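Local coordinates for protein 2'-deoxycytidine 5'-triphosphate deaminase (Agrobacterium tumefaciens, PDB 2R9Q) that probably catalyses the hydrolytic deamination of dCTP to dUTP, releasing ammonia, at residues Gln82-Leu96 and Leu144-Arg158. Numbering follows the deposited sequence.
Sequences QGAVLETGCVYIVPL and LYLEISPRTFPIVVR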
loop_
_atom_site.group_PDB
_atom_site.type_symbol
_atom_site.label_atom_id
_atom_site.label_comp_id
_atom_site.label_asym_id
_atom_site.label_seq_id
_atom_site.Cartn_x
_atom_site.Cartn_y
_atom_site.Cartn_z
ATOM N N GLN B 82 -10.158 24.264 -18.771
ATOM C CA GLN B 82 -10.430 24.917 -17.475
ATOM C C GLN B 82 -9.526 24.388 -16.360
ATOM O O GLN B 82 -9.016 25.167 -15.560
ATOM C CB GLN B 82 -11.914 24.775 -17.043
ATOM C CG GLN B 82 -12.920 25.695 -17.814
ATOM C CD GLN B 82 -12.396 27.122 -18.098
ATOM O OE1 GLN B 82 -12.222 27.503 -19.258
ATOM N NE2 GLN B 82 -12.140 27.895 -17.048
ATOM N N GLY B 83 -9.332 23.072 -16.310
ATOM C CA GLY B 83 -8.607 22.463 -15.219
ATOM C C GLY B 83 -9.114 21.082 -14.894
ATOM O O GLY B 83 -10.287 20.893 -14.634
ATOM N N ALA B 84 -8.207 20.121 -14.885
ATOM C CA ALA B 84 -8.533 18.760 -14.559
ATOM C C ALA B 84 -7.667 18.296 -13.417
ATOM O O ALA B 84 -6.506 18.629 -13.344
ATOM C CB ALA B 84 -8.311 17.858 -15.786
ATOM N N VAL B 85 -8.239 17.469 -12.560
ATOM C CA VAL B 85 -7.504 16.770 -11.531
ATOM C C VAL B 85 -6.884 15.485 -12.084
ATOM O O VAL B 85 -7.544 14.639 -12.647
ATOM C CB VAL B 85 -8.389 16.368 -10.330
ATOM C CG1 VAL B 85 -7.544 15.796 -9.160
ATOM C CG2 VAL B 85 -9.267 17.504 -9.925
ATOM N N LEU B 86 -5.588 15.378 -11.867
ATOM C CA LEU B 86 -4.835 14.191 -12.118
ATOM C C LEU B 86 -4.606 13.491 -10.765
ATOM O O LEU B 86 -4.087 14.063 -9.810
ATOM C CB LEU B 86 -3.546 14.541 -12.892
ATOM C CG LEU B 86 -3.639 15.434 -14.151
ATOM C CD1 LEU B 86 -2.241 15.655 -14.783
ATOM C CD2 LEU B 86 -4.676 15.018 -15.223
ATOM N N GLU B 87 -5.062 12.253 -10.682
ATOM C CA GLU B 87 -4.998 11.492 -9.453
ATOM C C GLU B 87 -3.684 10.690 -9.336
ATOM O O GLU B 87 -3.029 10.350 -10.344
ATOM C CB GLU B 87 -6.228 10.572 -9.307
ATOM C CG GLU B 87 -7.560 11.303 -9.407
ATOM C CD GLU B 87 -7.934 12.152 -8.204
ATOM O OE1 GLU B 87 -7.205 12.166 -7.190
ATOM O OE2 GLU B 87 -8.998 12.814 -8.275
ATOM N N THR B 88 -3.298 10.429 -8.091
ATOM C CA THR B 88 -2.099 9.661 -7.809
ATOM C C THR B 88 -2.246 8.228 -8.342
ATOM O O THR B 88 -3.327 7.669 -8.367
ATOM C CB THR B 88 -1.715 9.669 -6.322
ATOM O OG1 THR B 88 -2.668 8.910 -5.592
ATOM C CG2 THR B 88 -1.644 11.079 -5.774
ATOM N N GLY B 89 -1.153 7.686 -8.844
ATOM C CA GLY B 89 -1.123 6.320 -9.350
ATOM C C GLY B 89 -1.660 6.192 -10.751
ATOM O O GLY B 89 -1.763 5.091 -11.271
ATOM N N CYS B 90 -2.032 7.308 -11.360
ATOM C CA CYS B 90 -2.695 7.324 -12.674
ATOM C C CYS B 90 -1.768 7.951 -13.661
ATOM O O CYS B 90 -1.003 8.807 -13.282
ATOM C CB CYS B 90 -4.024 8.088 -12.636
ATOM S SG CYS B 90 -5.259 7.293 -11.636
ATOM N N VAL B 91 -1.858 7.500 -14.917
ATOM C CA VAL B 91 -0.932 7.890 -15.965
ATOM C C VAL B 91 -1.705 8.652 -17.039
ATOM O O VAL B 91 -2.774 8.238 -17.488
ATOM C CB VAL B 91 -0.129 6.661 -16.532
ATOM C CG1 VAL B 91 0.985 7.088 -17.457
ATOM C CG2 VAL B 91 0.415 5.796 -15.403
ATOM N N TYR B 92 -1.173 9.808 -17.387
ATOM C CA TYR B 92 -1.755 10.698 -18.385
ATOM C C TYR B 92 -0.714 11.090 -19.404
ATOM O O TYR B 92 0.425 11.345 -19.051
ATOM C CB TYR B 92 -2.333 11.971 -17.724
ATOM C CG TYR B 92 -3.298 11.722 -16.586
ATOM C CD1 TYR B 92 -4.655 11.568 -16.815
ATOM C CD2 TYR B 92 -2.844 11.640 -15.287
ATOM C CE1 TYR B 92 -5.532 11.342 -15.782
ATOM C CE2 TYR B 92 -3.700 11.413 -14.238
ATOM C CZ TYR B 92 -5.048 11.266 -14.479
ATOM O OH TYR B 92 -5.882 11.050 -13.410
ATOM N N ILE B 93 -1.085 11.093 -20.675
ATOM C CA ILE B 93 -0.242 11.658 -21.742
ATOM C C ILE B 93 -0.878 12.966 -22.209
ATOM O O ILE B 93 -2.089 13.044 -22.409
ATOM C CB ILE B 93 -0.024 10.698 -22.957
ATOM C CG1 ILE B 93 0.244 9.254 -22.502
ATOM C CG2 ILE B 93 1.116 11.182 -23.851
ATOM C CD1 ILE B 93 1.482 9.058 -21.783
ATOM N N VAL B 94 -0.039 13.997 -22.325
ATOM C CA VAL B 94 -0.461 15.355 -22.654
ATOM C C VAL B 94 0.385 15.928 -23.794
ATOM O O VAL B 94 1.595 16.133 -23.624
ATOM C CB VAL B 94 -0.423 16.268 -21.421
ATOM C CG1 VAL B 94 -0.887 17.651 -21.779
ATOM C CG2 VAL B 94 -1.277 15.678 -20.335
ATOM N N PRO B 95 -0.239 16.154 -24.975
ATOM C CA PRO B 95 0.439 16.963 -25.997
ATOM C C PRO B 95 0.788 18.336 -25.480
ATOM O O PRO B 95 -0.022 19.002 -24.834
ATOM C CB PRO B 95 -0.570 17.023 -27.165
ATOM C CG PRO B 95 -1.420 15.793 -26.994
ATOM C CD PRO B 95 -1.521 15.631 -25.472
ATOM N N LEU B 96 2.023 18.726 -25.749
ATOM C CA LEU B 96 2.538 19.971 -25.292
ATOM C C LEU B 96 2.272 21.010 -26.374
ATOM O O LEU B 96 2.162 20.673 -27.547
ATOM C CB LEU B 96 4.025 19.818 -24.942
ATOM C CG LEU B 96 4.429 18.910 -23.762
ATOM C CD1 LEU B 96 5.961 18.705 -23.743
ATOM C CD2 LEU B 96 3.925 19.423 -22.421
ATOM N N LEU B 144 5.912 17.340 -29.158
ATOM C CA LEU B 144 6.365 16.888 -27.849
ATOM C C LEU B 144 5.157 16.508 -26.980
ATOM O O LEU B 144 4.065 17.085 -27.099
ATOM C CB LEU B 144 7.219 17.965 -27.158
ATOM C CG LEU B 144 8.543 18.438 -27.775
ATOM C CD1 LEU B 144 9.049 19.734 -27.072
ATOM C CD2 LEU B 144 9.639 17.359 -27.778
ATOM N N TYR B 145 5.378 15.512 -26.123
ATOM C CA TYR B 145 4.361 14.994 -25.226
ATOM C C TYR B 145 4.935 14.906 -23.834
ATOM O O TYR B 145 6.138 14.637 -23.676
ATOM C CB TYR B 145 3.877 13.628 -25.703
ATOM C CG TYR B 145 3.241 13.666 -27.068
ATOM C CD1 TYR B 145 1.857 13.754 -27.216
ATOM C CD2 TYR B 145 4.020 13.637 -28.222
ATOM C CE1 TYR B 145 1.272 13.809 -28.468
ATOM C CE2 TYR B 145 3.436 13.709 -29.471
ATOM C CZ TYR B 145 2.062 13.794 -29.587
ATOM O OH TYR B 145 1.469 13.839 -30.827
ATOM N N LEU B 146 4.102 15.210 -22.834
ATOM C CA LEU B 146 4.456 14.956 -21.421
ATOM C C LEU B 146 3.597 13.838 -20.822
ATOM O O LEU B 146 2.381 13.901 -20.797
ATOM C CB LEU B 146 4.413 16.214 -20.552
ATOM C CG LEU B 146 5.150 16.203 -19.206
ATOM C CD1 LEU B 146 6.640 16.038 -19.388
ATOM C CD2 LEU B 146 4.855 17.434 -18.343
ATOM N N GLU B 147 4.265 12.785 -20.393
ATOM C CA GLU B 147 3.678 11.794 -19.517
ATOM C C GLU B 147 3.683 12.293 -18.065
ATOM O O GLU B 147 4.715 12.735 -17.565
ATOM C CB GLU B 147 4.466 10.529 -19.631
ATOM C CG GLU B 147 3.810 9.298 -19.116
ATOM C CD GLU B 147 4.578 8.038 -19.582
ATOM O OE1 GLU B 147 5.549 7.636 -18.882
ATOM O OE2 GLU B 147 4.209 7.470 -20.657
ATOM N N ILE B 148 2.522 12.238 -17.411
ATOM C CA ILE B 148 2.359 12.722 -16.051
ATOM C C ILE B 148 1.718 11.660 -15.199
ATOM O O ILE B 148 0.618 11.189 -15.477
ATOM C CB ILE B 148 1.485 14.040 -15.918
ATOM C CG1 ILE B 148 1.913 15.153 -16.860
ATOM C CG2 ILE B 148 1.497 14.582 -14.455
ATOM C CD1 ILE B 148 0.897 16.296 -17.017
ATOM N N SER B 149 2.409 11.327 -14.122
ATOM C CA SER B 149 1.839 10.532 -13.039
ATOM C C SER B 149 2.133 11.135 -11.664
ATOM O O SER B 149 3.269 11.072 -11.180
ATOM C CB SER B 149 2.343 9.091 -13.086
ATOM O OG SER B 149 1.535 8.312 -12.249
ATOM N N PRO B 150 1.117 11.722 -11.027
ATOM C CA PRO B 150 1.277 12.202 -9.639
ATOM C C PRO B 150 1.518 11.040 -8.679
ATOM O O PRO B 150 0.878 10.040 -8.793
ATOM C CB PRO B 150 -0.069 12.875 -9.350
ATOM C CG PRO B 150 -0.665 13.114 -10.699
ATOM C CD PRO B 150 -0.242 11.993 -11.516
ATOM N N ARG B 151 2.437 11.177 -7.751
ATOM C CA ARG B 151 2.748 10.085 -6.874
ATOM C C ARG B 151 2.191 10.292 -5.461
ATOM O O ARG B 151 1.675 9.374 -4.876
ATOM C CB ARG B 151 4.254 9.896 -6.856
ATOM C CG ARG B 151 4.792 8.649 -7.421
ATOM C CD ARG B 151 5.014 8.620 -8.920
ATOM N NE ARG B 151 3.931 8.054 -9.744
ATOM C CZ ARG B 151 3.055 7.074 -9.445
ATOM N NH1 ARG B 151 3.058 6.399 -8.292
ATOM N NH2 ARG B 151 2.150 6.734 -10.365
ATOM N N THR B 152 2.339 11.487 -4.890
ATOM C CA THR B 152 1.888 11.727 -3.515
ATOM C C THR B 152 0.677 12.608 -3.423
ATOM O O THR B 152 -0.205 12.311 -2.673
ATOM C CB THR B 152 2.985 12.339 -2.643
ATOM O OG1 THR B 152 4.128 11.490 -2.681
ATOM C CG2 THR B 152 2.513 12.534 -1.165
ATOM N N PHE B 153 0.685 13.729 -4.142
ATOM C CA PHE B 153 -0.410 14.675 -4.117
ATOM C C PHE B 153 -1.195 14.615 -5.398
ATOM O O PHE B 153 -0.615 14.652 -6.503
ATOM C CB PHE B 153 0.059 16.151 -3.923
ATOM C CG PHE B 153 1.077 16.349 -2.834
ATOM C CD1 PHE B 153 0.741 16.206 -1.529
ATOM C CD2 PHE B 153 2.357 16.741 -3.133
ATOM C CE1 PHE B 153 1.665 16.375 -0.563
ATOM C CE2 PHE B 153 3.275 16.899 -2.164
ATOM C CZ PHE B 153 2.919 16.714 -0.881
ATOM N N PRO B 154 -2.532 14.574 -5.273
ATOM C CA PRO B 154 -3.295 14.806 -6.481
ATOM C C PRO B 154 -3.153 16.276 -6.917
ATOM O O PRO B 154 -2.989 17.188 -6.068
ATOM C CB PRO B 154 -4.701 14.454 -6.053
ATOM C CG PRO B 154 -4.735 14.734 -4.559
ATOM C CD PRO B 154 -3.400 14.307 -4.106
ATOM N N ILE B 155 -3.158 16.505 -8.216
ATOM C CA ILE B 155 -2.856 17.828 -8.758
ATOM C C ILE B 155 -3.925 18.330 -9.697
ATOM O O ILE B 155 -4.651 17.552 -10.269
ATOM C CB ILE B 155 -1.453 17.906 -9.366
ATOM C CG1 ILE B 155 -1.296 17.004 -10.589
ATOM C CG2 ILE B 155 -0.385 17.637 -8.287
ATOM C CD1 ILE B 155 -0.081 17.333 -11.470
ATOM N N VAL B 156 -4.057 19.650 -9.801
ATOM C CA VAL B 156 -4.845 20.254 -10.883
ATOM C C VAL B 156 -3.935 20.958 -11.898
ATOM O O VAL B 156 -3.048 21.731 -11.529
ATOM C CB VAL B 156 -6.085 21.147 -10.395
ATOM C CG1 VAL B 156 -5.852 21.710 -9.019
ATOM C CG2 VAL B 156 -6.396 22.264 -11.388
ATOM N N VAL B 157 -4.181 20.642 -13.167
ATOM C CA VAL B 157 -3.462 21.174 -14.328
ATOM C C VAL B 157 -4.425 21.678 -15.380
ATOM O O VAL B 157 -5.590 21.325 -15.391
ATOM C CB VAL B 157 -2.467 20.134 -14.976
ATOM C CG1 VAL B 157 -1.540 19.554 -13.912
ATOM C CG2 VAL B 157 -3.204 19.042 -15.804
ATOM N N ARG B 158 -3.919 22.503 -16.276
ATOM C CA ARG B 158 -4.705 23.050 -17.346
ATOM C C ARG B 158 -3.816 23.472 -18.493
ATOM O O ARG B 158 -2.584 23.401 -18.407
ATOM C CB ARG B 158 -5.500 24.259 -16.852
ATOM C CG ARG B 158 -4.615 25.366 -16.263
ATOM C CD ARG B 158 -5.427 26.488 -15.753
ATOM N NE ARG B 158 -6.317 26.089 -14.675
ATOM C CZ ARG B 158 -5.951 25.965 -13.407
ATOM N NH1 ARG B 158 -4.705 26.182 -13.045
ATOM N NH2 ARG B 158 -6.841 25.617 -12.485
HETATM O O HOH W 1 -9.519 24.615 -12.254
HETATM O O HOH W 2 4.076 19.371 -29.501
#
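Tyr-92 and Val-94 pair with Ile-148 and Leu-146 as antiparallel hydrogen-bonded pairs, strands 91-96 and 144-150 running at 151° with their axes 4.5 Å apart. A second antiparallel pairing joins 84-86 to 155-157, where Ala-84 faces Val-157 and Leu-86 faces Ile-155. Between the two pairings the register shifts by one, with a loop in each segment; 82-96 makes a type II turn from Glu-87 to Cys-90, and Gly-89 N donates to Pro-150 O. Both segments double back at these loops, so the two paired layers lie over each other, with Leu-86, Ile-148 and Val-157 between them, consistent with the all-beta dUTPase-like fold of the N-terminal family region. Leu-86 bridges the layers: its CD1 reaches Val-157 CG2 at 3.7 Å and Ile-148 CG2 at 3.9 Å, crossing both side chains at about a right angle, while CD2 sits over the centre of the Tyr-92 ring, 3.6 Å above its plane. The Tyr-92 hydroxyl accepts Glu-87 N, and the carboxylate of Glu-87 pairs with Arg-53 of the second subunit. With chi1 at -166°, Ser-149 turns OG toward the carbonyl side of its own residue, where it donates to Cys-90 O at 2.8 Å from above the carbonyl plane. Beyond the 84-86/155-157 pairing, Arg-158 NE donates a hydrogen bond to Gln-82 O at 3.0 Å, nearly straight (168°), with the oxygen in the guanidinium plane; NH1 of Arg-158 forms salt bridges with Asp-231 and Asp-229.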